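Long-range contacts in uncharacterized protein (Parabacteroides merdae, PDB 4R7F), which is of unknown function but, with a domain related to type 9 secretion plug proteins, is possibly linked to that export pathway: residues A[5-11]-A[129-134]; A[72-78]-A[107-112]; A[219-225]-A[360-365]. One frame throughout, in Å; residues are numbered along the deposited sequence.

Interaction 1 of 3, residues A[5-11]-A[129-134]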
loop_
_atom_site.group_PDB
_atom_site.type_symbol
_atom_site.label_atom_id
_atom_site.label_comp_id
_atom_site.label_asym_id
_atom_site.label_seq_id
_atom_site.Cartn_x
_atom_site.Cartn_y
_atom_site.Cartn_z
ATOM N N PHE A 5 -12.029 11.280 -25.363
ATOM C CA PHE A 5 -12.782 11.691 -24.198
ATOM C C PHE A 5 -11.887 11.514 -22.982
ATOM O O PHE A 5 -11.245 10.482 -22.811
ATOM C CB PHE A 5 -14.059 10.862 -24.025
ATOM C CG PHE A 5 -15.015 11.002 -25.163
ATOM C CD1 PHE A 5 -14.792 10.342 -26.346
ATOM C CD2 PHE A 5 -16.113 11.830 -25.061
ATOM C CE1 PHE A 5 -15.647 10.522 -27.425
ATOM C CE2 PHE A 5 -16.976 11.992 -26.109
ATOM C CZ PHE A 5 -16.741 11.354 -27.298
ATOM N N PHE A 6 -11.850 12.540 -22.157
ATOM C CA PHE A 6 -11.043 12.536 -20.972
ATOM C C PHE A 6 -11.732 13.373 -19.950
ATOM O O PHE A 6 -12.525 14.264 -20.285
ATOM C CB PHE A 6 -9.621 13.048 -21.255
ATOM C CG PHE A 6 -9.542 14.427 -21.844
ATOM C CD1 PHE A 6 -9.612 14.618 -23.227
ATOM C CD2 PHE A 6 -9.320 15.522 -21.040
ATOM C CE1 PHE A 6 -9.488 15.878 -23.786
ATOM C CE2 PHE A 6 -9.207 16.809 -21.592
ATOM C CZ PHE A 6 -9.289 16.992 -22.963
ATOM N N THR A 7 -11.472 13.075 -18.697
ATOM C CA THR A 7 -12.079 13.858 -17.637
ATOM C C THR A 7 -11.583 15.280 -17.719
ATOM O O THR A 7 -10.376 15.531 -17.624
ATOM C CB THR A 7 -11.754 13.265 -16.292
ATOM O OG1 THR A 7 -12.312 11.943 -16.252
ATOM C CG2 THR A 7 -12.333 14.138 -15.150
ATOM N N ASP A 8 -12.527 16.187 -17.922
ATOM C CA ASP A 8 -12.262 17.620 -18.089
ATOM C C ASP A 8 -13.508 18.488 -17.835
ATOM O O ASP A 8 -14.618 18.057 -18.006
ATOM C CB ASP A 8 -11.777 17.865 -19.503
ATOM C CG ASP A 8 -11.051 19.190 -19.665
ATOM O OD1 ASP A 8 -10.546 19.769 -18.669
ATOM O OD2 ASP A 8 -10.998 19.652 -20.818
ATOM N N VAL A 9 -13.297 19.701 -17.367
ATOM C CA VAL A 9 -14.354 20.647 -17.104
ATOM C C VAL A 9 -14.303 21.748 -18.157
ATOM O O VAL A 9 -13.254 22.281 -18.413
ATOM C CB VAL A 9 -14.166 21.276 -15.718
ATOM C CG1 VAL A 9 -15.146 22.429 -15.492
ATOM C CG2 VAL A 9 -14.351 20.224 -14.658
ATOM N N ASN A 10 -15.439 22.080 -18.764
ATOM C CA ASN A 10 -15.501 23.079 -19.821
ATOM C C ASN A 10 -16.390 24.255 -19.444
ATOM O O ASN A 10 -16.826 24.967 -20.308
ATOM C CB ASN A 10 -16.084 22.463 -21.109
ATOM C CG ASN A 10 -15.483 21.118 -21.430
ATOM O OD1 ASN A 10 -14.298 21.014 -21.780
ATOM N ND2 ASN A 10 -16.279 20.071 -21.275
ATOM N N SER A 11 -16.741 24.404 -18.181
ATOM C CA SER A 11 -17.592 25.498 -17.768
ATOM C C SER A 11 -16.968 26.183 -16.591
ATOM O O SER A 11 -16.509 25.523 -15.682
ATOM C CB SER A 11 -18.965 24.997 -17.379
ATOM O OG SER A 11 -19.669 25.990 -16.644
ATOM N N ILE A 129 -21.807 20.746 -23.770
ATOM C CA ILE A 129 -21.312 19.864 -22.723
ATOM C C ILE A 129 -20.499 20.703 -21.749
ATOM O O ILE A 129 -19.538 21.374 -22.168
ATOM C CB ILE A 129 -20.397 18.745 -23.275
ATOM C CG1 ILE A 129 -21.138 17.854 -24.289
ATOM C CG2 ILE A 129 -19.860 17.894 -22.133
ATOM C CD1 ILE A 129 -22.507 17.401 -23.835
ATOM N N ILE A 130 -20.880 20.658 -20.463
ATOM C CA ILE A 130 -20.169 21.403 -19.438
ATOM C C ILE A 130 -19.004 20.675 -18.766
ATOM O O ILE A 130 -18.094 21.329 -18.243
ATOM C CB ILE A 130 -21.107 21.954 -18.336
ATOM C CG1 ILE A 130 -21.789 20.848 -17.554
ATOM C CG2 ILE A 130 -22.126 22.911 -18.942
ATOM C CD1 ILE A 130 -22.606 21.393 -16.413
ATOM N N PHE A 131 -19.066 19.345 -18.703
ATOM C CA PHE A 131 -17.913 18.528 -18.335
ATOM C C PHE A 131 -18.103 17.100 -18.802
ATOM O O PHE A 131 -19.202 16.677 -19.077
ATOM C CB PHE A 131 -17.627 18.596 -16.842
ATOM C CG PHE A 131 -18.566 17.796 -15.970
ATOM C CD1 PHE A 131 -18.409 16.426 -15.830
ATOM C CD2 PHE A 131 -19.548 18.431 -15.230
ATOM C CE1 PHE A 131 -19.227 15.689 -14.999
ATOM C CE2 PHE A 131 -20.376 17.703 -14.388
ATOM C CZ PHE A 131 -20.222 16.339 -14.275
ATOM N N THR A 132 -16.994 16.400 -18.909
ATOM C CA THR A 132 -16.928 14.975 -19.148
ATOM C C THR A 132 -16.241 14.312 -17.945
ATOM O O THR A 132 -15.227 14.797 -17.465
ATOM C CB THR A 132 -16.124 14.755 -20.427
ATOM O OG1 THR A 132 -16.778 15.462 -21.469
ATOM C CG2 THR A 132 -16.050 13.312 -20.806
ATOM N N ALA A 133 -16.829 13.243 -17.420
ATOM C CA ALA A 133 -16.191 12.426 -16.389
ATOM C C ALA A 133 -16.001 11.014 -16.900
ATOM O O ALA A 133 -16.923 10.410 -17.428
ATOM C CB ALA A 133 -17.007 12.403 -15.139
ATOM N N CYS A 134 -14.779 10.505 -16.772
ATOM C CA CYS A 134 -14.380 9.258 -17.416
ATOM C C CYS A 134 -13.979 8.204 -16.375
ATOM O O CYS A 134 -13.258 8.515 -15.425
ATOM C CB CYS A 134 -13.174 9.517 -18.325
ATOM S SG CYS A 134 -13.531 10.322 -19.883
HETATM O O HOH W 1 -11.310 9.987 -14.644
HETATM O O HOH W 2 -15.560 17.765 -21.723
#

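Interaction 2 of 3, residues A[72-78]-A[107-112]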
loop_
_atom_site.group_PDB
_atom_site.type_symbol
_atom_site.label_atom_id
_atom_site.label_comp_id
_atom_site.label_asym_id
_atom_site.label_seq_id
_atom_site.Cartn_x
_atom_site.Cartn_y
_atom_site.Cartn_z
ATOM N N ILE A 72 -28.166 0.952 -26.760
ATOM C CA ILE A 72 -28.869 -0.281 -26.325
ATOM C C ILE A 72 -27.883 -1.449 -26.149
ATOM O O ILE A 72 -28.089 -2.317 -25.297
ATOM C CB ILE A 72 -30.093 -0.649 -27.228
ATOM C CG1 ILE A 72 -31.053 -1.612 -26.486
ATOM C CG2 ILE A 72 -29.669 -1.169 -28.609
ATOM C CD1 ILE A 72 -31.636 -1.049 -25.188
ATOM N N GLU A 73 -26.796 -1.436 -26.923
ATOM C CA GLU A 73 -25.746 -2.447 -26.800
ATOM C C GLU A 73 -24.949 -2.323 -25.496
ATOM O O GLU A 73 -24.450 -3.326 -24.998
ATOM C CB GLU A 73 -24.782 -2.377 -27.995
ATOM C CG GLU A 73 -25.375 -2.827 -29.331
ATOM C CD GLU A 73 -24.420 -2.598 -30.491
ATOM O OE1 GLU A 73 -24.397 -1.449 -30.982
ATOM O OE2 GLU A 73 -23.671 -3.548 -30.890
ATOM N N TYR A 74 -24.831 -1.116 -24.928
ATOM C CA TYR A 74 -23.960 -0.936 -23.757
ATOM C C TYR A 74 -24.572 -0.540 -22.460
ATOM O O TYR A 74 -23.927 -0.746 -21.436
ATOM C CB TYR A 74 -22.787 -0.013 -24.040
ATOM C CG TYR A 74 -23.081 1.418 -24.439
ATOM C CD1 TYR A 74 -23.392 2.391 -23.488
ATOM C CD2 TYR A 74 -22.936 1.812 -25.770
ATOM C CE1 TYR A 74 -23.581 3.711 -23.870
ATOM C CE2 TYR A 74 -23.114 3.119 -26.165
ATOM C CZ TYR A 74 -23.443 4.067 -25.226
ATOM O OH TYR A 74 -23.603 5.352 -25.672
HETATM N N MSE A 75 -25.790 0.002 -22.480
HETATM C CA MSE A 75 -26.496 0.459 -21.266
HETATM C C MSE A 75 -27.942 0.028 -21.286
HETATM O O MSE A 75 -28.569 -0.038 -22.360
HETATM C CB MSE A 75 -26.487 1.994 -21.126
HETATM C CG MSE A 75 -27.202 2.747 -22.264
HETATM SE SE MSE A 75 -26.934 4.705 -22.332
HETATM C CE MSE A 75 -27.902 5.239 -20.702
ATOM N N ASN A 76 -28.490 -0.200 -20.102
ATOM C CA ASN A 76 -29.894 -0.286 -19.929
ATOM C C ASN A 76 -30.318 1.019 -19.278
ATOM O O ASN A 76 -29.776 1.401 -18.242
ATOM C CB ASN A 76 -30.277 -1.484 -19.084
ATOM C CG ASN A 76 -31.719 -1.887 -19.320
ATOM O OD1 ASN A 76 -32.622 -1.308 -18.735
ATOM N ND2 ASN A 76 -31.943 -2.834 -20.231
ATOM N N GLY A 77 -31.257 1.719 -19.910
ATOM C CA GLY A 77 -31.693 3.030 -19.449
ATOM C C GLY A 77 -31.562 4.060 -20.549
ATOM O O GLY A 77 -31.039 3.771 -21.625
ATOM N N PHE A 78 -32.027 5.278 -20.273
ATOM C CA PHE A 78 -32.068 6.326 -21.296
ATOM C C PHE A 78 -30.939 7.351 -21.168
ATOM O O PHE A 78 -30.395 7.599 -20.086
ATOM C CB PHE A 78 -33.419 7.051 -21.261
ATOM C CG PHE A 78 -34.602 6.131 -21.347
ATOM C CD1 PHE A 78 -34.872 5.429 -22.524
ATOM C CD2 PHE A 78 -35.455 5.964 -20.255
ATOM C CE1 PHE A 78 -35.963 4.580 -22.608
ATOM C CE2 PHE A 78 -36.549 5.119 -20.339
ATOM C CZ PHE A 78 -36.800 4.425 -21.516
ATOM N N ASP A 107 -31.428 4.060 -12.641
ATOM C CA ASP A 107 -31.812 4.551 -13.973
ATOM C C ASP A 107 -30.925 4.024 -15.102
ATOM O O ASP A 107 -31.366 3.982 -16.261
ATOM C CB ASP A 107 -31.702 6.086 -14.028
ATOM C CG ASP A 107 -32.668 6.802 -13.085
ATOM O OD1 ASP A 107 -33.677 6.202 -12.636
ATOM O OD2 ASP A 107 -32.399 7.990 -12.799
ATOM N N VAL A 108 -29.654 3.731 -14.783
ATOM C CA VAL A 108 -28.667 3.266 -15.766
ATOM C C VAL A 108 -27.786 2.164 -15.204
ATOM O O VAL A 108 -27.176 2.307 -14.130
ATOM C CB VAL A 108 -27.752 4.387 -16.277
ATOM C CG1 VAL A 108 -26.812 3.844 -17.351
ATOM C CG2 VAL A 108 -28.585 5.528 -16.840
ATOM N N GLN A 109 -27.742 1.054 -15.933
ATOM C CA GLN A 109 -26.801 -0.019 -15.668
ATOM C C GLN A 109 -26.070 -0.309 -16.970
ATOM O O GLN A 109 -26.558 0.030 -18.048
ATOM C CB GLN A 109 -27.501 -1.278 -15.167
ATOM C CG GLN A 109 -28.566 -1.055 -14.101
ATOM C CD GLN A 109 -29.919 -0.745 -14.691
ATOM O OE1 GLN A 109 -30.372 -1.401 -15.636
ATOM N NE2 GLN A 109 -30.568 0.282 -14.153
ATOM N N PHE A 110 -24.891 -0.915 -16.856
ATOM C CA PHE A 110 -24.044 -1.157 -18.011
ATOM C C PHE A 110 -24.143 -2.610 -18.433
ATOM O O PHE A 110 -24.248 -3.493 -17.596
ATOM C CB PHE A 110 -22.590 -0.827 -17.678
ATOM C CG PHE A 110 -22.398 0.556 -17.128
ATOM C CD1 PHE A 110 -22.586 1.650 -17.925
ATOM C CD2 PHE A 110 -22.032 0.747 -15.808
ATOM C CE1 PHE A 110 -22.430 2.922 -17.421
ATOM C CE2 PHE A 110 -21.847 2.011 -15.308
ATOM C CZ PHE A 110 -22.059 3.102 -16.115
ATOM N N LYS A 111 -24.084 -2.843 -19.734
ATOM C CA LYS A 111 -24.180 -4.171 -20.269
ATOM C C LYS A 111 -22.840 -4.745 -20.668
ATOM O O LYS A 111 -22.757 -5.939 -20.857
ATOM C CB LYS A 111 -25.078 -4.168 -21.498
ATOM C CG LYS A 111 -26.536 -3.953 -21.182
ATOM C CD LYS A 111 -27.332 -3.860 -22.460
ATOM C CE LYS A 111 -28.806 -3.787 -22.123
ATOM N NZ LYS A 111 -29.582 -3.474 -23.341
ATOM N N VAL A 112 -21.812 -3.912 -20.857
ATOM C CA VAL A 112 -20.511 -4.408 -21.346
ATOM C C VAL A 112 -19.388 -3.706 -20.608
ATOM O O VAL A 112 -19.574 -2.657 -20.001
ATOM C CB VAL A 112 -20.287 -4.198 -22.870
ATOM C CG1 VAL A 112 -21.249 -5.058 -23.714
ATOM C CG2 VAL A 112 -20.408 -2.723 -23.228
#

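Interaction 3 of 3, residues A[219-225]-A[360-365]. With MG (magnesium ion), chain G.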
loop_
_atom_site.group_PDB
_atom_site.type_symbol
_atom_site.label_atom_id
_atom_site.label_comp_id
_atom_site.label_asym_id
_atom_site.label_seq_id
_atom_site.Cartn_x
_atom_site.Cartn_y
_atom_site.Cartn_z
ATOM N N PRO A 219 10.085 8.296 -16.132
ATOM C CA PRO A 219 10.882 9.072 -15.148
ATOM C C PRO A 219 10.249 8.990 -13.765
ATOM O O PRO A 219 9.017 8.944 -13.640
ATOM C CB PRO A 219 10.837 10.495 -15.693
ATOM C CG PRO A 219 9.651 10.506 -16.613
ATOM C CD PRO A 219 9.552 9.140 -17.204
ATOM N N ALA A 220 11.087 8.945 -12.736
ATOM C CA ALA A 220 10.620 8.607 -11.407
ATOM C C ALA A 220 9.906 9.734 -10.707
ATOM O O ALA A 220 9.080 9.499 -9.804
ATOM C CB ALA A 220 11.757 8.075 -10.554
ATOM N N GLY A 221 10.215 10.970 -11.083
ATOM C CA GLY A 221 9.590 12.126 -10.423
ATOM C C GLY A 221 9.928 12.198 -8.953
ATOM O O GLY A 221 10.992 11.705 -8.508
ATOM N N ASN A 222 9.008 12.799 -8.210
ATOM C CA ASN A 222 9.208 13.184 -6.831
ATOM C C ASN A 222 7.858 13.071 -6.137
ATOM O O ASN A 222 6.809 12.950 -6.805
ATOM C CB ASN A 222 9.712 14.628 -6.735
ATOM C CG ASN A 222 10.454 14.924 -5.425
ATOM O OD1 ASN A 222 10.342 14.190 -4.462
ATOM N ND2 ASN A 222 11.204 16.003 -5.398
ATOM N N GLU A 223 7.875 13.081 -4.804
ATOM C CA GLU A 223 6.618 13.145 -4.054
ATOM C C GLU A 223 6.019 14.496 -4.338
ATOM O O GLU A 223 6.730 15.503 -4.484
ATOM C CB GLU A 223 6.789 12.925 -2.537
ATOM C CG GLU A 223 7.597 11.663 -2.140
ATOM C CD GLU A 223 7.036 10.324 -2.645
ATOM O OE1 GLU A 223 5.888 10.234 -3.162
ATOM O OE2 GLU A 223 7.790 9.333 -2.531
ATOM N N TYR A 224 4.706 14.495 -4.461
ATOM C CA TYR A 224 3.986 15.691 -4.799
ATOM C C TYR A 224 4.125 16.634 -3.625
ATOM O O TYR A 224 4.320 16.228 -2.448
ATOM C CB TYR A 224 2.495 15.404 -5.080
ATOM C CG TYR A 224 2.206 14.752 -6.411
ATOM C CD1 TYR A 224 2.612 13.483 -6.681
ATOM C CD2 TYR A 224 1.492 15.429 -7.410
ATOM C CE1 TYR A 224 2.355 12.883 -7.912
ATOM C CE2 TYR A 224 1.239 14.857 -8.632
ATOM C CZ TYR A 224 1.658 13.564 -8.882
ATOM O OH TYR A 224 1.416 12.958 -10.099
ATOM N N ARG A 225 4.048 17.912 -3.976
ATOM C CA ARG A 225 3.980 18.987 -3.027
ATOM C C ARG A 225 2.617 18.981 -2.375
ATOM O O ARG A 225 1.609 18.598 -3.011
ATOM C CB ARG A 225 4.179 20.335 -3.730
ATOM C CG ARG A 225 5.552 20.533 -4.343
ATOM C CD ARG A 225 5.525 21.658 -5.364
ATOM N NE ARG A 225 6.691 21.686 -6.215
ATOM C CZ ARG A 225 7.838 22.286 -5.916
ATOM N NH1 ARG A 225 8.015 22.911 -4.759
ATOM N NH2 ARG A 225 8.820 22.252 -6.791
ATOM N N THR A 360 8.537 15.696 -15.059
ATOM C CA THR A 360 8.837 16.027 -13.665
ATOM C C THR A 360 10.310 16.463 -13.494
ATOM O O THR A 360 10.692 17.069 -12.495
ATOM C CB THR A 360 8.614 14.765 -12.803
ATOM O OG1 THR A 360 9.131 13.647 -13.536
ATOM C CG2 THR A 360 7.160 14.549 -12.528
ATOM N N GLY A 361 11.155 16.123 -14.448
ATOM C CA GLY A 361 12.581 16.312 -14.252
ATOM C C GLY A 361 13.040 17.729 -13.957
ATOM O O GLY A 361 13.826 17.953 -13.047
ATOM N N PRO A 362 12.597 18.689 -14.765
ATOM C CA PRO A 362 13.183 20.041 -14.650
ATOM C C PRO A 362 12.858 20.774 -13.338
ATOM O O PRO A 362 13.726 21.394 -12.762
ATOM C CB PRO A 362 12.610 20.769 -15.867
ATOM C CG PRO A 362 12.285 19.700 -16.851
ATOM C CD PRO A 362 11.805 18.533 -16.003
ATOM N N ILE A 363 11.641 20.660 -12.828
ATOM C CA ILE A 363 11.273 21.364 -11.591
ATOM C C ILE A 363 11.144 20.475 -10.336
ATOM O O ILE A 363 11.475 20.901 -9.216
ATOM C CB ILE A 363 9.947 22.092 -11.851
ATOM C CG1 ILE A 363 10.175 23.095 -12.987
ATOM C CG2 ILE A 363 9.421 22.758 -10.581
ATOM C CD1 ILE A 363 8.933 23.459 -13.744
ATOM N N GLU A 364 10.631 19.262 -10.517
ATOM C CA GLU A 364 10.361 18.392 -9.397
ATOM C C GLU A 364 11.512 17.439 -9.145
ATOM O O GLU A 364 11.714 17.001 -8.026
ATOM C CB GLU A 364 9.048 17.631 -9.598
ATOM C CG GLU A 364 7.843 18.540 -9.750
ATOM C CD GLU A 364 7.624 19.509 -8.599
ATOM O OE1 GLU A 364 8.381 19.511 -7.586
ATOM O OE2 GLU A 364 6.659 20.311 -8.700
ATOM N N GLY A 365 12.278 17.163 -10.193
ATOM C CA GLY A 365 13.372 16.206 -10.148
ATOM C C GLY A 365 12.877 14.778 -10.352
ATOM O O GLY A 365 11.667 14.509 -10.301
HETATM MG MG MG G . 4.032 9.720 -4.528
HETATM O O HOH W 3 6.872 11.416 -13.896
HETATM O O HOH W 4 4.979 10.779 -6.447
#

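Interaction 1 of 3, residues A[5-11]-A[129-134]
D8 and T132 face each other as an antiparallel hydrogen-bonded pair: D8 N donates to T132 O at 3.1 Å, and T132 N returns a bond to D8 O at 3.0 Å, the second running almost in line with its carbonyl. One residue on, V9 and F131 form the neighbouring non-hydrogen-bonded pair, and beyond them N10 N reaches I130 O at 2.8 Å from well above the carbonyl plane, 39° out of it. At the other end of the pairing a side chain takes over from the backbone. T7 turns OG1 back beside its own N (chi1 -62°), where it accepts C134 N at 2.9 Å; water 1 joins the same OG1 to C134 O, so C134 N is met by the hydroxyl and C134 O by the water attached to it. T132 O, already taking D8 N, receives a CA-H...O contact from T7 CA as well. Water 2 plays a similar part on the D8/T132 face, accepting from N10 ND2 and meeting T132 OG1, which is also bound by Q119. The carboxylate of D8 leads away from the strand to a salt bridge with K321. Apolar touches are few: C134 SG lies near F5 CB and packs against the backbone of F6, 3.5 Å from F6 CA, and V9 CG2 comes near F131 CB, while the F131 ring leaves the contact to meet F43 edge to face. Strand 129-138 also pairs with 114-122 and, in parallel, with 30-32, so 8-9 is a short antiparallel addition to the mixed sheet of an immunoglobulin-like beta-sandwich.

Interaction 2 of 3, residues A[72-78]-A[107-112]
M75 and F110 form a non-hydrogen-bonded and N76 and Q109 a hydrogen-bonded antiparallel pair, and backbone bonds make up three of the four hydrogen bonds. N76 N gives to Q109 O at 2.8 Å and Q109 N gives back to N76 O at 3.1 Å, while K111 N reaches Y74 O at 2.7 Å, nearly straight at 175° yet steeply above the carbonyl plane. G77 CA meets D107 O at 3.3 Å, one of several CA-H...O contacts; a beta carbon there would collide with that oxygen. This two-stranded sheet, led into by a weakly bonded turn of helix at 71-74, lies beside strand 53-60 of the immunoglobulin-like domain, whose V57 touches both M75 and F110.

Among the polar side chains, K111 reaches farthest: extended beyond CG, it brings NZ to I72 O at 2.7 Å in the carbonyl plane, its CD and CE passing close to that oxygen. N76 and Q109 lie alongside, pointing the same way, with amide planes 29° apart and Q109 OE1 against N76 CB.

Apolar contacts are fewer. In one of its two conformers selenomethionine M75 brings CE near V108 CG1, a tentative touch; Y74 CB packs on V112 CG2 at 3.7 Å.

Interaction 3 of 3, residues A[219-225]-A[360-365]
G221 and T360 bring two irregular loops together with their CA atoms 5.1 Å apart, and G221, at positive phi, has its CA 3.2 Å from G365 O, a CA-H...O contact. N222 makes the first side-chain bond: with CG anti to the backbone N (chi1 -157°), ND2 reaches E364 O at 2.9 Å, close to the line of that carbonyl and near the plane of its own amide. The other end of the amide, OD1, accepts E223 N at 2.7 Å, so the flat group is held at both ends. T360 lays CB and OG1 over G221 CA; its hydroxyl is bonded to N366 OD1, which also takes G221 N.

The loop 219-225 joins strand 207-219 to strand 225-228, and midway along it E223 turns away from 360-365 to the magnesium ion, bound through OE1 at 2.4 Å. D269, D271 and Q371 also bind the metal, as does water 4, which donates to N222 O; 219-225 thus supplies one metal ligand and holds one of the metal's waters.

R225 closes the far end with a buried salt bridge. Its NE meets the syn lone pair of E364 OE2 at 2.8 Å, nearly straight at 175° and in the guanidinium plane, whereas NH2 to OE1 is a weak bond; the carboxylate and guanidinium planes are 57° apart. R259 also pairs with E364 OE1, and Y348 N with OE2. A methionine in place of R225 would probably leave E364 OE2 without its straight NE bond, the carboxylate held by R259 and Y348 N.

Interactions 1 and 2 belong to the N-terminal region: 72-78 with 107-112 is nested within the loop that 5-11 closes with 129-134. Their centres lie about 20 Å apart and their nearest atoms about 9 Å, with strand 53-60 packing beside both. Interaction 3 comes later in the chain, after interaction 1 has closed, and ties two loops that leave other sheets. It lies on the opposite side of the chain's centre, its own centre about 27 Å from that of interaction 1 and about 41 Å from that of interaction 2. The first two thus lie in one beta-rich N-terminal region, while the third joins two loops beside a magnesium site in another part of this multidomain chain.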